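Mobilization protein A (Pseudomonas aeruginosa, PDB 2NS6) cleaves one strand of plasmid DNA at the origin of transfer as part of the relaxosome, starting the conjugative passage of that strand. Local coordinates at residues Leu5-Gly10 and Lys72-Ala77; Ala54-Ala59 and Met123-Ile128. One frame throughout, in Å; residues are numbered along the deposited sequence.

Contact 1: residues Leu5-Gly10 and Lys72-Ala77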
# COMPACT_ATOMS: atom_id res chain seq x y z
N LEU A 5 -5.38 6.72 12.25
CA LEU A 5 -4.98 6.44 10.88
C LEU A 5 -4.92 7.75 10.10
O LEU A 5 -5.82 8.58 10.21
CB LEU A 5 -5.98 5.48 10.23
CG LEU A 5 -5.80 5.11 8.75
CD1 LEU A 5 -6.42 3.74 8.49
CD2 LEU A 5 -6.43 6.17 7.86
N THR A 6 -3.85 7.93 9.32
CA THR A 6 -3.70 9.14 8.52
C THR A 6 -3.41 8.72 7.09
O THR A 6 -3.23 7.53 6.82
CB THR A 6 -2.53 10.02 9.01
OG1 THR A 6 -1.32 9.26 8.95
CG2 THR A 6 -2.76 10.47 10.46
N ALA A 7 -3.35 9.67 6.17
CA ALA A 7 -3.08 9.35 4.78
C ALA A 7 -2.62 10.57 3.99
O ALA A 7 -2.97 11.69 4.32
CB ALA A 7 -4.33 8.76 4.14
N LYS A 8 -1.82 10.33 2.95
CA LYS A 8 -1.32 11.39 2.09
C LYS A 8 -0.86 10.81 0.74
O LYS A 8 -0.53 9.62 0.66
CB LYS A 8 -0.16 12.12 2.75
CG LYS A 8 0.96 11.22 3.22
CD LYS A 8 2.20 12.02 3.60
CE LYS A 8 1.88 13.05 4.66
NZ LYS A 8 1.24 12.41 5.85
N THR A 9 -0.85 11.64 -0.30
CA THR A 9 -0.44 11.20 -1.64
C THR A 9 0.99 11.65 -1.96
O THR A 9 1.48 12.64 -1.42
CB THR A 9 -1.39 11.79 -2.73
OG1 THR A 9 -2.76 11.58 -2.34
CG2 THR A 9 -1.16 11.10 -4.07
N GLY A 10 1.66 10.91 -2.84
CA GLY A 10 3.03 11.25 -3.22
C GLY A 10 3.16 11.51 -4.72
O GLY A 10 2.87 10.62 -5.52
N LYS A 72 -0.66 6.40 -2.77
CA LYS A 72 -1.39 6.93 -1.64
C LYS A 72 -0.84 6.19 -0.43
O LYS A 72 -1.01 4.97 -0.29
CB LYS A 72 -2.88 6.63 -1.80
CG LYS A 72 -3.79 7.17 -0.68
CD LYS A 72 -3.87 8.69 -0.71
CE LYS A 72 -4.88 9.22 0.29
NZ LYS A 72 -6.29 8.94 -0.13
N GLU A 73 -0.16 6.92 0.44
CA GLU A 73 0.44 6.35 1.64
C GLU A 73 -0.51 6.42 2.82
O GLU A 73 -1.02 7.49 3.16
CB GLU A 73 1.73 7.09 1.98
CG GLU A 73 2.34 6.72 3.33
CD GLU A 73 3.72 7.32 3.51
OE1 GLU A 73 3.85 8.55 3.33
OE2 GLU A 73 4.66 6.56 3.82
N VAL A 74 -0.75 5.28 3.44
CA VAL A 74 -1.64 5.22 4.59
C VAL A 74 -0.85 4.72 5.79
O VAL A 74 -0.01 3.82 5.66
CB VAL A 74 -2.83 4.26 4.33
CG1 VAL A 74 -3.78 4.29 5.51
CG2 VAL A 74 -3.56 4.67 3.06
N GLU A 75 -1.10 5.31 6.96
CA GLU A 75 -0.41 4.91 8.19
C GLU A 75 -1.41 4.69 9.31
O GLU A 75 -2.26 5.55 9.57
CB GLU A 75 0.61 5.96 8.62
CG GLU A 75 1.58 5.44 9.68
CD GLU A 75 2.64 6.45 10.08
OE1 GLU A 75 3.13 7.18 9.20
OE2 GLU A 75 2.99 6.49 11.28
N PHE A 76 -1.30 3.56 9.99
CA PHE A 76 -2.20 3.26 11.09
C PHE A 76 -1.53 2.49 12.23
O PHE A 76 -0.69 1.62 11.99
CB PHE A 76 -3.43 2.49 10.58
CG PHE A 76 -3.10 1.36 9.63
CD1 PHE A 76 -2.75 1.62 8.31
CD2 PHE A 76 -3.12 0.04 10.07
CE1 PHE A 76 -2.45 0.58 7.43
CE2 PHE A 76 -2.81 -1.00 9.20
CZ PHE A 76 -2.47 -0.73 7.88
N ALA A 77 -1.88 2.84 13.46
CA ALA A 77 -1.32 2.18 14.63
C ALA A 77 -1.94 0.80 14.78
O ALA A 77 -3.09 0.58 14.41
CB ALA A 77 -1.59 3.02 15.89
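Thr6 faces Glu75 and Lys8 faces Glu73 as the two hydrogen-bonded pairs of an antiparallel ladder between an edge strand of the relaxase sheet, 5-10, and its neighbour 72-77. Four N-H...O bonds hold them. Glu73 N gives the shortest, 2.7 Å to Lys8 O, while Glu75 N comes to Thr6 O from 37° out of the carbonyl plane. Alternating with them, the non-hydrogen-bonded pairs Leu5 with Phe76, Ala7 with Val74 and Thr9 with Lys72 turn their side chains to the other face.

Lys72 is the one to follow. Its CB and CG rise from that face; then a bend at chi2 (69°) swings the chain across to strand 5-10. CD comes 3.5 Å from Thr9 OG1 and also passes over Lys8 O, and CE settles 3.9 Å from Ala7 CB. The second bend, at chi4, turns NZ off without a partner in strand 5-10, so the lysine serves this contact through its methylenes. Farther along, Leu5 packs CG against Val74 CG1 at 3.9 Å and rests CD1 on Phe76 CB, whose ring leads away.

On the Thr6 face Lys8 and Glu73 lie side by side, yet the lysine bends at chi3 and chi4, and its NZ stays 5.3 Å from Glu73 OE1, too far for a salt bridge. Glu73 OE2 is instead paired with Lys21 NZ.

Helix 164-181 covers the Leu5 face, with Trp164 against Ala7 and Lys72, and Trp172 against Leu5 and Phe76. On the other face Glu75 reaches His119 and His121 of strand 117-124, two manganese ligands, so this side of strand 72-77 borders the metal site.

Contact 2: residues Ala54-Ala59 and Met123-Ile128; sequences ADYWDA and MISERI
Met123 sets its terminal methyl squarely on the Trp57 indole: CE lies 3.5 Å from the centroid of the six-membered ring and 10° off the normal, a CH-pi contact over the middle of the ring. SD stands farther above the same face, at 4.8 Å from that centroid, making this a Met-aromatic contact as well. The two side chains approach from opposite directions, one from helix 53-63, the other from the end of strand 117-124. A bend at chi3 (-70°) in the methionine turns CE from the line of the chain down onto the ring, while its CG borders Trp57 CZ2.

On the opposite face Tyr56 CD2 lies 3.9 Å above the indole plane, offset toward the rim, so the ring has a neighbour on each side. Tyr56 extends from the helix with CG anti to the backbone N (chi1 -174°), which carries its hydroxyl to the chain just past the strand. There Tyr56 OH and Ser125 OG share a short hydrogen bond of 2.6 Å, with OG at the phenol's edge and in the ring plane. Ser125 CB completes the fit, 3.5 Å from Tyr56 CE2 and 4.0 Å from Trp57 CH2. Beyond it, Arg127 CB lies 3.6 Å from Tyr56 OH.

The two aromatic side chains have further polar partners: Trp139 NE1 hydrogen-bonds to Tyr56 OH, and Trp57 NE1 to Thr107 OG1 on strand 106-113. Helix 18-26, which carries the active-site Tyr24, packs Ala18 and Ala22 against Trp57 and Lys21 against Met123. Phe71 of strand 71-77 touches both Trp57 and Met123, and Trp139 of helix 136-139 packs against Arg127; the contact thus fixes helix 53-63 to one end of the sheet.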
# COMPACT_ATOMS: atom_id res chain seq x y z
N ALA A 54 9.81 -3.71 -5.66
CA ALA A 54 10.55 -2.51 -6.00
C ALA A 54 10.51 -2.22 -7.50
O ALA A 54 10.52 -1.06 -7.92
CB ALA A 54 12.01 -2.64 -5.54
N ASP A 55 10.44 -3.27 -8.31
CA ASP A 55 10.39 -3.06 -9.75
C ASP A 55 9.17 -2.22 -10.13
O ASP A 55 9.23 -1.41 -11.06
CB ASP A 55 10.37 -4.40 -10.51
CG ASP A 55 11.56 -5.28 -10.19
OD1 ASP A 55 12.64 -4.76 -9.85
OD2 ASP A 55 11.42 -6.52 -10.29
N TYR A 56 8.07 -2.39 -9.41
CA TYR A 56 6.86 -1.63 -9.71
C TYR A 56 7.05 -0.15 -9.37
O TYR A 56 6.66 0.74 -10.13
CB TYR A 56 5.66 -2.18 -8.93
CG TYR A 56 4.34 -1.55 -9.29
CD1 TYR A 56 3.59 -2.03 -10.36
CD2 TYR A 56 3.86 -0.44 -8.59
CE1 TYR A 56 2.39 -1.43 -10.72
CE2 TYR A 56 2.66 0.17 -8.94
CZ TYR A 56 1.93 -0.33 -10.01
OH TYR A 56 0.75 0.27 -10.39
N TRP A 57 7.64 0.12 -8.21
CA TRP A 57 7.86 1.49 -7.78
C TRP A 57 8.91 2.19 -8.63
O TRP A 57 8.84 3.41 -8.83
CB TRP A 57 8.22 1.50 -6.30
CG TRP A 57 7.17 0.80 -5.49
CD1 TRP A 57 7.32 -0.34 -4.76
CD2 TRP A 57 5.79 1.17 -5.39
NE1 TRP A 57 6.11 -0.71 -4.20
CE2 TRP A 57 5.16 0.21 -4.57
CE3 TRP A 57 5.02 2.23 -5.90
CZ2 TRP A 57 3.79 0.26 -4.25
CZ3 TRP A 57 3.66 2.29 -5.59
CH2 TRP A 57 3.06 1.30 -4.76
N ASP A 58 9.88 1.42 -9.13
CA ASP A 58 10.92 1.98 -10.00
C ASP A 58 10.24 2.51 -11.26
O ASP A 58 10.51 3.63 -11.69
CB ASP A 58 11.94 0.90 -10.42
CG ASP A 58 12.94 0.54 -9.33
OD1 ASP A 58 13.33 1.42 -8.52
OD2 ASP A 58 13.38 -0.64 -9.30
N ALA A 59 9.37 1.70 -11.85
CA ALA A 59 8.65 2.08 -13.07
C ALA A 59 7.79 3.30 -12.80
O ALA A 59 7.81 4.28 -13.56
CB ALA A 59 7.78 0.92 -13.56
N MET A 123 1.53 1.62 1.12
CA MET A 123 1.46 2.46 -0.06
C MET A 123 0.63 1.75 -1.11
O MET A 123 0.84 0.57 -1.41
CB MET A 123 2.86 2.83 -0.56
CG MET A 123 3.90 1.75 -0.50
SD MET A 123 5.64 2.39 -0.58
CE MET A 123 5.75 2.98 -2.30
N ILE A 124 -0.33 2.49 -1.65
CA ILE A 124 -1.26 1.98 -2.65
C ILE A 124 -1.13 2.71 -3.97
O ILE A 124 -1.18 3.94 -4.02
CB ILE A 124 -2.70 2.17 -2.18
CG1 ILE A 124 -2.84 1.65 -0.75
CG2 ILE A 124 -3.65 1.46 -3.13
CD1 ILE A 124 -4.24 1.80 -0.21
N SER A 125 -0.95 1.93 -5.03
CA SER A 125 -0.85 2.48 -6.38
C SER A 125 -2.27 2.57 -6.91
O SER A 125 -3.01 1.58 -6.88
CB SER A 125 -0.03 1.55 -7.27
OG SER A 125 -0.15 1.91 -8.63
N GLU A 126 -2.66 3.74 -7.40
CA GLU A 126 -4.00 3.94 -7.91
C GLU A 126 -4.16 3.52 -9.37
O GLU A 126 -4.67 4.28 -10.19
CB GLU A 126 -4.42 5.40 -7.73
CG GLU A 126 -4.70 5.75 -6.28
CD GLU A 126 -4.66 7.24 -6.04
OE1 GLU A 126 -5.63 7.79 -5.49
OE2 GLU A 126 -3.64 7.86 -6.41
N ARG A 127 -3.73 2.30 -9.66
CA ARG A 127 -3.81 1.70 -10.99
C ARG A 127 -4.53 0.38 -10.82
O ARG A 127 -4.18 -0.42 -9.95
CB ARG A 127 -2.42 1.45 -11.56
CG ARG A 127 -1.63 2.72 -11.86
CD ARG A 127 -2.06 3.33 -13.20
NE ARG A 127 -1.45 4.63 -13.44
CZ ARG A 127 -1.45 5.24 -14.62
NH1 ARG A 127 -2.02 4.65 -15.67
NH2 ARG A 127 -0.89 6.43 -14.76
N ILE A 128 -5.53 0.15 -11.65
CA ILE A 128 -6.33 -1.06 -11.59
C ILE A 128 -5.68 -2.21 -12.34
O ILE A 128 -5.48 -2.14 -13.55
CB ILE A 128 -7.73 -0.79 -12.18
CG1 ILE A 128 -8.39 0.35 -11.41
CG2 ILE A 128 -8.58 -2.06 -12.14
CD1 ILE A 128 -9.66 0.88 -12.04

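How the contacts relate
From the N terminus, strand 5-10 leads into helix 18-26, strand 38-44 and helix 53-63 before the chain returns as strand 71-77, where contact 1 closes this first loop. Contact 2 starts inside it, at 54-59, and closes only at 123-128, after helix 84-99 and strands 106-113 and 117-124; the two closures therefore cross rather than nest. Contact 1 zips an edge strand onto the sheet, whereas contact 2 ties a helix to the end of the sheet's central strand. They meet directly: strands 71-77 and 117-124 are neighbours, and Lys72 N probably hydrogen-bonds to Ile124 O at 2.8 Å.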